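Local coordinates for protein aminoacyltransferase FemA (Staphylococcus aureus, PDB 1LRZ) that adds glycines 2 and 3 of the pentaglycine bridge of the staphylococcal peptidoglycan, using glycyl-tRNA(Gly) as donor, at residues D257-D262 / D284-Q289; I297-R302 / R337-S342; I45-N48 / V52-A55; I78-Q83 / F88-L93. One frame throughout, in Å; residues are numbered along the deposited sequence.

Interaction 1 (D257-D262 / D284-Q289); sequences DILNKD and DNLQQQ
Leu259 lies against Gln289 and Leu286 where helices 245-272 and 277-307 run antiparallel, the axes of the short segments 9.7 Å apart at closest and at 156°, and its side chain can be traced outward as an example of such packing. CB belongs to the flank of its own helix; the torsion at CB sets CG anti to the carbonyl carbon (chi1 -74°), and the two methyl branches then reach the opposite helix. CD1 lies beside the start of the Gln289 side chain, 4.0 Å from Gln289 CB, and is equally near that residue's carbonyl group. CD2 does more: it rests 3.6 Å from Gln289 OE1 and meets Leu286 CD2 at 4.1 Å, methyl to methyl. The extended glutamine chain crosses the leucine at about a right angle, with CB and the amide both touching it. Leu286 answers from the other helix. While its CD2 faces Leu259, its CD1 presses on the backbone one turn further along, 3.5 Å from Asp262 C and 3.7 Å from Asp262 CB. Leu263 and Leu290 carry the leucine seam on beyond the two segments. No hydrogen bond or salt bridge links the segments, so cohesion here comes from leucine methyls packed against one another and against backbone and polar side chains, a narrow hydrophobic seam in an antiparallel coiled-coil-like arm.

Interaction 2 (I297-R302 / R337-S342); sequences IEEGKR and RHFAGS
Glu299 OE1 is the polar atom on which this contact converges, approached by His338 and Phe339 through ring carbons, with no hydrogen bond from either. His338 CE1 comes to 3.7 Å from Glu299 OE1 and Phe339 CZ to 4.1 Å from the same oxygen; both approaches are oblique to the rings. The carboxylate arrives from the opposite direction to the two rings, and its plane is nearly parallel to theirs, turned 18° from the imidazole and 23° from the phenyl. Glu299 leaves helix 277-307 with CG anti to the backbone N and stays extended beyond it, so that only the end of the chain touches the loop. His338 has CG between the backbone N and the carbonyl carbon (chi1 62°), and CE1 lies over the Phe339 ring, 3.4 Å above its plane and displaced toward the rim. The imidazole nitrogen NE2 is 4.2 Å from Glu299 OE1, too far for a bond, although a protonated histidine would probably be drawn weakly to the carboxylate. The loop has firmer ties behind it: Lys185 NZ and Asn189 ND2 hydrogen-bond to the carbonyl oxygens of His338 and Phe339, and the phenyl ring packs on Ile313. A 3-10 turn, closed by Ala340 N to Arg337 O at 2.9 Å, leads to Ala340 at the N-cap position of helix 341-355. That helix joins the parallel neighbouring strands 325-332 and 360-365, so the root of the helical arm here touches the first loop of a beta-alpha-beta crossover, consistent with the GNAT-like architecture of the FemABX family.

Interaction 3 (I45-N48 / V52-A55); sequences IKNN and VIAA
Ile45 packs closely on Ile53 and Ala54, whereas its neighbour Lys46 meets Val52 more loosely across the same pair of strands. On the tight side, Ile45 CG2 comes to 3.7 Å from Ile53 CG1, and Ile45 CB lies 4.0 Å from the Ala54 methyl CB. The Ile53 branch gets there by its first torsion, with CG1 held between the backbone N and the carbonyl carbon (chi1 58°), which sets CG1 against Ile45 CG2. Leu85, Phe88 and Phe89 of helix 83-98 close over Ile45 from outside the pair. Two backbone bonds grip this same residue: Ile53 N donates almost straight to Ile45 O at 2.8 Å (171° at the hydrogen), and Ile45 N reaches Ala54 O at 2.9 Å from above the carbonyl plane. Beyond them the packing thins. Lys46 CE and Val52 CG2 approach no nearer than 4.2 Å, the lysine running on in extended form to a salt bridge between its NZ and Glu10. Toward the turn, Asn47 ND2 stands 4.0 Å from Ile53 CG2, while that amide nitrogen donates its hydrogen bond to Glu51 OE1, across the bend. With Ile53 and Ala54 both set opposite the single residue Ile45, the arrangement is a classic beta bulge, placed near the turn end of the antiparallel hairpin formed by strands 39-46 and 52-63.

Interaction 4 (I78-Q83 / F88-L93); sequences IDYENQ and FFFNEL
A strand-to-helix turn brings Ile78 and Tyr80 against Phe89 and Phe90, within the beta-alpha-beta connection that runs from strand 67-78 through helix 83-98 to the parallel strand 102-107. Ile78 starts the contact: CG1 stands anti to the backbone N (chi1 -178°), and the outstretched CD1 touches Phe89 CB at 3.8 Å, at the root of that side chain. Two residues on, the Tyr80 ring lies over Ile78 CG2 and crosses the Phe90 side chain at about a right angle. Its hydroxyl comes to the edge of the phenyl ring, Tyr80 OH to Phe90 CZ being 4.2 Å, and Tyr80 CE2 approaches Phe90 CE1 at 4.3 Å. Phe89 CD1 in turn sits over the centre of the Phe90 ring, 4.0 Å above its plane. The turn itself is type I, Asp79 to Asn82; Asp79 OD1 accepts from Glu81 N at 3.0 Å in an Asx turn, and Asn82 OD1 caps Leu85 N. No hydrogen bond joins the two segments: the Tyr80 hydroxyl has its partner in Pro76 O, and its oxygen meets Phe90 by van der Waals contact only, beside the apolar packing of Ile78 on Phe89.

Overall arrangement
The four contacts fall into two pairs on opposite sides of the centre of an elongated molecule. Interactions 1 and 2 share helix 277-307: the first lies out along the helical arm, the second at its root, with centres about 21 Å apart and no direct touch. Interactions 3 and 4 have centres about 10 Å apart and join: Ile45 CD1 meets Phe88 CD2 at 3.5 Å, and Ala54 CB meets Ile78 CG1 at 3.7 Å, so the bulged hairpin and the strand-to-helix turn share one apolar layer. From interaction 1 to interaction 3 the centres are about 68 Å apart. By resemblance to the arm of seryl-tRNA synthetase, the helical pair may contact tRNA.

Interaction 1 (D257-D262 / D284-Q289)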
# COMPACT_ATOMS: atom_id res chain seq x y z
N ASP A 257 -8.37 -14.17 37.11
CA ASP A 257 -9.32 -14.10 38.22
C ASP A 257 -10.58 -14.87 37.85
O ASP A 257 -11.08 -15.67 38.64
CB ASP A 257 -9.69 -12.65 38.54
CG ASP A 257 -8.51 -11.85 39.06
OD1 ASP A 257 -7.65 -12.45 39.74
OD2 ASP A 257 -8.46 -10.63 38.80
N ILE A 258 -11.09 -14.63 36.64
CA ILE A 258 -12.29 -15.31 36.19
C ILE A 258 -12.08 -16.83 36.13
O ILE A 258 -12.95 -17.59 36.57
CB ILE A 258 -12.72 -14.80 34.80
CG1 ILE A 258 -13.20 -13.35 34.93
CG2 ILE A 258 -13.81 -15.70 34.23
CD1 ILE A 258 -13.70 -12.75 33.63
N LEU A 259 -10.94 -17.27 35.61
CA LEU A 259 -10.66 -18.70 35.54
C LEU A 259 -10.63 -19.31 36.95
O LEU A 259 -11.14 -20.42 37.17
CB LEU A 259 -9.30 -18.95 34.86
CG LEU A 259 -9.24 -18.76 33.34
CD1 LEU A 259 -7.80 -18.91 32.86
CD2 LEU A 259 -10.15 -19.78 32.66
N ASN A 260 -10.02 -18.60 37.89
CA ASN A 260 -9.94 -19.08 39.27
C ASN A 260 -11.31 -19.24 39.90
O ASN A 260 -11.57 -20.22 40.61
CB ASN A 260 -9.07 -18.15 40.12
CG ASN A 260 -7.58 -18.44 39.99
OD1 ASN A 260 -7.17 -19.61 39.98
ND2 ASN A 260 -6.78 -17.40 39.89
N LYS A 261 -12.19 -18.28 39.64
CA LYS A 261 -13.54 -18.31 40.16
C LYS A 261 -14.30 -19.50 39.58
O LYS A 261 -15.03 -20.20 40.29
CB LYS A 261 -14.28 -17.01 39.83
CG LYS A 261 -15.68 -16.94 40.40
CD LYS A 261 -16.33 -15.60 40.12
CE LYS A 261 -17.75 -15.55 40.68
NZ LYS A 261 -18.41 -14.24 40.40
N ASP A 262 -14.14 -19.73 38.28
CA ASP A 262 -14.81 -20.86 37.65
C ASP A 262 -14.23 -22.17 38.16
O ASP A 262 -14.96 -23.14 38.37
CB ASP A 262 -14.69 -20.79 36.12
CG ASP A 262 -15.54 -19.68 35.53
OD1 ASP A 262 -16.71 -19.54 35.94
OD2 ASP A 262 -15.04 -18.95 34.64
N ASP A 284 -10.27 -30.11 34.89
CA ASP A 284 -9.06 -30.30 34.07
C ASP A 284 -8.98 -29.24 32.97
O ASP A 284 -7.90 -28.73 32.67
CB ASP A 284 -9.04 -31.68 33.42
CG ASP A 284 -8.80 -32.80 34.41
OD1 ASP A 284 -8.53 -32.51 35.59
OD2 ASP A 284 -8.86 -33.97 33.99
N ASN A 285 -10.12 -28.94 32.36
CA ASN A 285 -10.20 -27.95 31.29
C ASN A 285 -9.71 -26.59 31.81
O ASN A 285 -8.86 -25.94 31.21
CB ASN A 285 -11.65 -27.85 30.80
CG ASN A 285 -11.92 -26.59 29.99
OD1 ASN A 285 -11.70 -26.54 28.77
ND2 ASN A 285 -12.40 -25.56 30.66
N LEU A 286 -10.25 -26.18 32.96
CA LEU A 286 -9.89 -24.90 33.57
C LEU A 286 -8.43 -24.85 34.06
O LEU A 286 -7.74 -23.84 33.87
CB LEU A 286 -10.85 -24.59 34.73
CG LEU A 286 -12.30 -24.33 34.31
CD1 LEU A 286 -13.17 -24.17 35.55
CD2 LEU A 286 -12.38 -23.09 33.46
N GLN A 287 -7.96 -25.93 34.67
CA GLN A 287 -6.60 -25.96 35.18
C GLN A 287 -5.62 -25.77 34.03
O GLN A 287 -4.62 -25.05 34.16
CB GLN A 287 -6.31 -27.29 35.87
CG GLN A 287 -4.96 -27.32 36.57
CD GLN A 287 -4.81 -26.16 37.54
OE1 GLN A 287 -3.95 -25.29 37.37
NE2 GLN A 287 -5.66 -26.13 38.56
N GLN A 288 -5.91 -26.40 32.90
CA GLN A 288 -5.05 -26.30 31.73
C GLN A 288 -4.98 -24.85 31.25
O GLN A 288 -3.91 -24.35 30.90
CB GLN A 288 -5.57 -27.21 30.62
CG GLN A 288 -4.57 -27.50 29.53
CD GLN A 288 -5.05 -28.59 28.59
OE1 GLN A 288 -4.25 -29.36 28.06
NE2 GLN A 288 -6.36 -28.67 28.38
N GLN A 289 -6.13 -24.17 31.23
CA GLN A 289 -6.17 -22.77 30.80
C GLN A 289 -5.40 -21.90 31.79
O GLN A 289 -4.73 -20.95 31.40
CB GLN A 289 -7.61 -22.28 30.70
CG GLN A 289 -8.44 -22.97 29.65
CD GLN A 289 -9.87 -22.48 29.67
OE1 GLN A 289 -10.15 -21.33 29.36
NE2 GLN A 289 -10.79 -23.35 30.06

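Interaction 2 (I297-R302 / R337-S342)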
# COMPACT_ATOMS: atom_id res chain seq x y z
N ILE A 297 1.69 -14.86 31.30
CA ILE A 297 2.07 -13.79 32.22
C ILE A 297 3.58 -13.80 32.41
O ILE A 297 4.23 -12.75 32.30
CB ILE A 297 1.34 -13.95 33.59
CG1 ILE A 297 -0.16 -13.68 33.40
CG2 ILE A 297 1.93 -12.99 34.61
CD1 ILE A 297 -1.01 -13.89 34.64
N GLU A 298 4.16 -14.97 32.66
CA GLU A 298 5.60 -15.08 32.85
C GLU A 298 6.34 -14.60 31.60
O GLU A 298 7.34 -13.91 31.71
CB GLU A 298 6.00 -16.53 33.15
CG GLU A 298 5.23 -17.13 34.30
CD GLU A 298 5.72 -18.52 34.68
OE1 GLU A 298 5.98 -19.34 33.77
OE2 GLU A 298 5.83 -18.80 35.90
N GLU A 299 5.85 -14.96 30.41
CA GLU A 299 6.52 -14.51 29.18
C GLU A 299 6.43 -12.99 29.07
O GLU A 299 7.39 -12.34 28.68
CB GLU A 299 5.89 -15.13 27.92
CG GLU A 299 6.61 -14.68 26.63
CD GLU A 299 5.88 -15.06 25.34
OE1 GLU A 299 6.50 -14.95 24.25
OE2 GLU A 299 4.70 -15.46 25.40
N GLY A 300 5.27 -12.44 29.41
CA GLY A 300 5.10 -11.00 29.34
C GLY A 300 6.08 -10.26 30.25
O GLY A 300 6.70 -9.27 29.86
N LYS A 301 6.22 -10.76 31.48
CA LYS A 301 7.13 -10.13 32.42
C LYS A 301 8.57 -10.22 31.94
O LYS A 301 9.33 -9.25 32.06
CB LYS A 301 6.98 -10.78 33.80
CG LYS A 301 5.66 -10.41 34.46
CD LYS A 301 5.47 -11.11 35.79
CE LYS A 301 4.18 -10.66 36.46
NZ LYS A 301 3.93 -11.43 37.71
N ARG A 302 8.95 -11.36 31.38
CA ARG A 302 10.31 -11.53 30.89
C ARG A 302 10.59 -10.58 29.71
O ARG A 302 11.65 -9.94 29.67
CB ARG A 302 10.54 -12.98 30.46
CG ARG A 302 11.95 -13.24 29.93
CD ARG A 302 12.10 -14.68 29.48
NE ARG A 302 11.12 -15.01 28.45
CZ ARG A 302 11.14 -14.52 27.22
NH1 ARG A 302 10.19 -14.87 26.36
NH2 ARG A 302 12.10 -13.68 26.84
N ARG A 337 7.24 -12.82 15.28
CA ARG A 337 6.26 -13.11 14.25
C ARG A 337 5.06 -13.87 14.80
O ARG A 337 3.95 -13.74 14.29
CB ARG A 337 6.88 -13.92 13.11
CG ARG A 337 7.69 -13.07 12.15
CD ARG A 337 8.04 -13.83 10.88
NE ARG A 337 8.90 -13.03 10.02
CZ ARG A 337 8.50 -11.97 9.33
NH1 ARG A 337 7.23 -11.59 9.38
NH2 ARG A 337 9.37 -11.29 8.59
N HIS A 338 5.28 -14.65 15.86
CA HIS A 338 4.19 -15.43 16.42
C HIS A 338 3.09 -14.56 17.04
O HIS A 338 2.00 -15.06 17.32
CB HIS A 338 4.73 -16.46 17.44
CG HIS A 338 5.43 -15.85 18.62
ND1 HIS A 338 4.77 -15.51 19.78
CD2 HIS A 338 6.73 -15.52 18.81
CE1 HIS A 338 5.64 -14.99 20.64
NE2 HIS A 338 6.83 -14.98 20.07
N PHE A 339 3.37 -13.28 17.23
CA PHE A 339 2.34 -12.38 17.78
C PHE A 339 1.44 -11.86 16.65
O PHE A 339 0.43 -11.21 16.91
CB PHE A 339 2.97 -11.19 18.51
CG PHE A 339 3.37 -11.50 19.93
CD1 PHE A 339 4.71 -11.48 20.31
CD2 PHE A 339 2.40 -11.79 20.89
CE1 PHE A 339 5.08 -11.76 21.64
CE2 PHE A 339 2.76 -12.07 22.21
CZ PHE A 339 4.10 -12.06 22.59
N ALA A 340 1.82 -12.14 15.40
CA ALA A 340 1.03 -11.75 14.23
C ALA A 340 0.83 -10.24 14.05
O ALA A 340 -0.22 -9.79 13.58
CB ALA A 340 -0.34 -12.44 14.29
N GLY A 341 1.85 -9.47 14.41
CA GLY A 341 1.76 -8.03 14.26
C GLY A 341 1.46 -7.64 12.82
O GLY A 341 0.75 -6.66 12.56
N SER A 342 2.00 -8.40 11.88
CA SER A 342 1.82 -8.14 10.46
C SER A 342 0.33 -8.13 10.08
O SER A 342 -0.13 -7.28 9.31
CB SER A 342 2.53 -9.21 9.65
OG SER A 342 2.50 -8.88 8.27

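Interaction 3 (I45-N48 / V52-A55)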
# COMPACT_ATOMS: atom_id res chain seq x y z
N ILE A 45 -6.33 19.61 -19.10
CA ILE A 45 -7.23 20.06 -20.15
C ILE A 45 -8.51 20.52 -19.48
O ILE A 45 -8.98 19.91 -18.51
CB ILE A 45 -7.59 18.91 -21.13
CG1 ILE A 45 -6.35 18.42 -21.86
CG2 ILE A 45 -8.64 19.39 -22.14
CD1 ILE A 45 -6.57 17.15 -22.65
N LYS A 46 -9.06 21.62 -19.99
CA LYS A 46 -10.32 22.14 -19.48
C LYS A 46 -11.27 22.17 -20.65
O LYS A 46 -10.84 22.36 -21.79
CB LYS A 46 -10.15 23.55 -18.94
CG LYS A 46 -9.47 23.63 -17.58
CD LYS A 46 -9.50 25.06 -17.09
CE LYS A 46 -9.00 25.18 -15.69
NZ LYS A 46 -9.35 26.52 -15.16
N ASN A 47 -12.55 21.97 -20.38
CA ASN A 47 -13.55 22.00 -21.45
C ASN A 47 -14.14 23.41 -21.54
O ASN A 47 -13.61 24.36 -20.96
CB ASN A 47 -14.67 20.99 -21.18
CG ASN A 47 -15.45 21.29 -19.91
OD1 ASN A 47 -15.40 22.40 -19.39
ND2 ASN A 47 -16.19 20.31 -19.42
N ASN A 48 -15.24 23.54 -22.28
CA ASN A 48 -15.91 24.82 -22.47
C ASN A 48 -16.42 25.44 -21.18
O ASN A 48 -16.47 26.67 -21.06
CB ASN A 48 -17.09 24.65 -23.44
CG ASN A 48 -16.66 24.13 -24.80
OD1 ASN A 48 -15.76 24.69 -25.44
ND2 ASN A 48 -17.30 23.05 -25.26
N VAL A 52 -12.09 20.93 -15.43
CA VAL A 52 -10.90 20.12 -15.69
C VAL A 52 -11.35 18.71 -16.11
O VAL A 52 -12.15 18.08 -15.41
CB VAL A 52 -9.99 19.99 -14.45
CG1 VAL A 52 -8.84 18.99 -14.74
CG2 VAL A 52 -9.44 21.35 -14.06
N ILE A 53 -10.84 18.23 -17.24
CA ILE A 53 -11.17 16.89 -17.70
C ILE A 53 -9.92 16.01 -17.90
O ILE A 53 -10.00 14.91 -18.44
CB ILE A 53 -11.99 16.91 -19.02
CG1 ILE A 53 -11.22 17.64 -20.12
CG2 ILE A 53 -13.34 17.59 -18.77
CD1 ILE A 53 -11.89 17.55 -21.49
N ALA A 54 -8.76 16.51 -17.45
CA ALA A 54 -7.50 15.77 -17.54
C ALA A 54 -6.45 16.55 -16.79
O ALA A 54 -6.47 17.78 -16.80
CB ALA A 54 -7.07 15.59 -18.99
N ALA A 55 -5.53 15.85 -16.14
CA ALA A 55 -4.49 16.53 -15.38
C ALA A 55 -3.24 15.67 -15.25
O ALA A 55 -3.28 14.45 -15.37
CB ALA A 55 -5.01 16.88 -13.98

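Interaction 4 (I78-Q83 / F88-L93)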
# COMPACT_ATOMS: atom_id res chain seq x y z
N ILE A 78 -6.88 10.90 -16.54
CA ILE A 78 -7.77 11.28 -17.62
C ILE A 78 -8.68 10.08 -17.91
O ILE A 78 -8.38 8.95 -17.51
CB ILE A 78 -6.91 11.62 -18.87
CG1 ILE A 78 -7.77 12.07 -20.05
CG2 ILE A 78 -6.08 10.42 -19.27
CD1 ILE A 78 -6.93 12.56 -21.22
N ASP A 79 -9.81 10.33 -18.57
CA ASP A 79 -10.72 9.24 -18.91
C ASP A 79 -10.11 8.48 -20.08
O ASP A 79 -10.16 8.93 -21.23
CB ASP A 79 -12.10 9.81 -19.29
CG ASP A 79 -13.01 8.78 -19.95
OD1 ASP A 79 -12.79 7.56 -19.75
OD2 ASP A 79 -13.96 9.20 -20.65
N TYR A 80 -9.52 7.32 -19.79
CA TYR A 80 -8.88 6.53 -20.84
C TYR A 80 -9.81 5.79 -21.79
O TYR A 80 -9.33 5.13 -22.70
CB TYR A 80 -7.84 5.57 -20.24
CG TYR A 80 -6.56 6.24 -19.80
CD1 TYR A 80 -6.38 6.65 -18.48
CD2 TYR A 80 -5.53 6.49 -20.72
CE1 TYR A 80 -5.19 7.28 -18.08
CE2 TYR A 80 -4.34 7.12 -20.33
CZ TYR A 80 -4.18 7.51 -19.01
OH TYR A 80 -3.01 8.12 -18.61
N GLU A 81 -11.12 5.90 -21.59
CA GLU A 81 -12.06 5.27 -22.51
C GLU A 81 -12.21 6.20 -23.73
O GLU A 81 -12.55 5.76 -24.83
CB GLU A 81 -13.44 5.10 -21.86
CG GLU A 81 -13.46 4.14 -20.69
CD GLU A 81 -12.88 2.79 -21.08
OE1 GLU A 81 -13.40 2.20 -22.04
OE2 GLU A 81 -11.91 2.34 -20.43
N ASN A 82 -11.96 7.48 -23.51
CA ASN A 82 -12.09 8.51 -24.55
C ASN A 82 -10.78 8.59 -25.35
O ASN A 82 -9.88 9.35 -25.00
CB ASN A 82 -12.37 9.86 -23.87
CG ASN A 82 -12.86 10.92 -24.85
OD1 ASN A 82 -12.52 10.92 -26.03
ND2 ASN A 82 -13.65 11.85 -24.33
N GLN A 83 -10.69 7.82 -26.42
CA GLN A 83 -9.49 7.80 -27.24
C GLN A 83 -9.13 9.13 -27.89
O GLN A 83 -7.96 9.45 -28.03
CB GLN A 83 -9.60 6.69 -28.29
CG GLN A 83 -9.87 5.33 -27.66
CD GLN A 83 -9.72 4.15 -28.60
OE1 GLN A 83 -10.17 3.05 -28.29
NE2 GLN A 83 -9.10 4.37 -29.76
N PHE A 88 -5.50 13.87 -27.90
CA PHE A 88 -5.31 15.30 -27.74
C PHE A 88 -4.35 15.61 -26.60
O PHE A 88 -3.45 16.44 -26.73
CB PHE A 88 -6.65 15.98 -27.45
CG PHE A 88 -6.56 17.47 -27.25
CD1 PHE A 88 -6.32 18.32 -28.33
CD2 PHE A 88 -6.70 18.02 -25.99
CE1 PHE A 88 -6.23 19.70 -28.15
CE2 PHE A 88 -6.61 19.40 -25.80
CZ PHE A 88 -6.37 20.24 -26.89
N PHE A 89 -4.55 14.95 -25.47
CA PHE A 89 -3.69 15.21 -24.32
C PHE A 89 -2.21 14.90 -24.56
O PHE A 89 -1.35 15.72 -24.24
CB PHE A 89 -4.14 14.41 -23.08
CG PHE A 89 -3.28 14.66 -21.87
CD1 PHE A 89 -2.12 13.93 -21.66
CD2 PHE A 89 -3.60 15.68 -20.98
CE1 PHE A 89 -1.28 14.22 -20.59
CE2 PHE A 89 -2.77 15.97 -19.91
CZ PHE A 89 -1.61 15.25 -19.71
N PHE A 90 -1.92 13.73 -25.10
CA PHE A 90 -0.52 13.38 -25.31
C PHE A 90 0.16 14.18 -26.41
O PHE A 90 1.37 14.41 -26.36
CB PHE A 90 -0.40 11.87 -25.54
CG PHE A 90 -0.54 11.07 -24.27
CD1 PHE A 90 -1.74 10.44 -23.96
CD2 PHE A 90 0.51 11.01 -23.36
CE1 PHE A 90 -1.90 9.77 -22.74
CE2 PHE A 90 0.36 10.35 -22.14
CZ PHE A 90 -0.85 9.72 -21.83
N ASN A 91 -0.61 14.64 -27.38
CA ASN A 91 -0.08 15.45 -28.46
C ASN A 91 0.23 16.83 -27.89
O ASN A 91 1.29 17.40 -28.14
CB ASN A 91 -1.10 15.55 -29.58
CG ASN A 91 -0.48 15.91 -30.91
OD1 ASN A 91 0.44 15.24 -31.36
ND2 ASN A 91 -0.99 16.96 -31.54
N GLU A 92 -0.68 17.37 -27.09
CA GLU A 92 -0.46 18.68 -26.50
C GLU A 92 0.62 18.65 -25.43
O GLU A 92 1.30 19.65 -25.21
CB GLU A 92 -1.76 19.23 -25.92
CG GLU A 92 -2.86 19.50 -26.95
CD GLU A 92 -2.55 20.69 -27.84
OE1 GLU A 92 -2.12 21.73 -27.30
OE2 GLU A 92 -2.76 20.59 -29.07
N LEU A 93 0.79 17.51 -24.77
CA LEU A 93 1.82 17.39 -23.74
C LEU A 93 3.19 17.48 -24.41
O LEU A 93 4.13 18.07 -23.88
CB LEU A 93 1.69 16.07 -22.98
CG LEU A 93 2.76 15.76 -21.94
CD1 LEU A 93 2.81 16.85 -20.87
CD2 LEU A 93 2.45 14.41 -21.29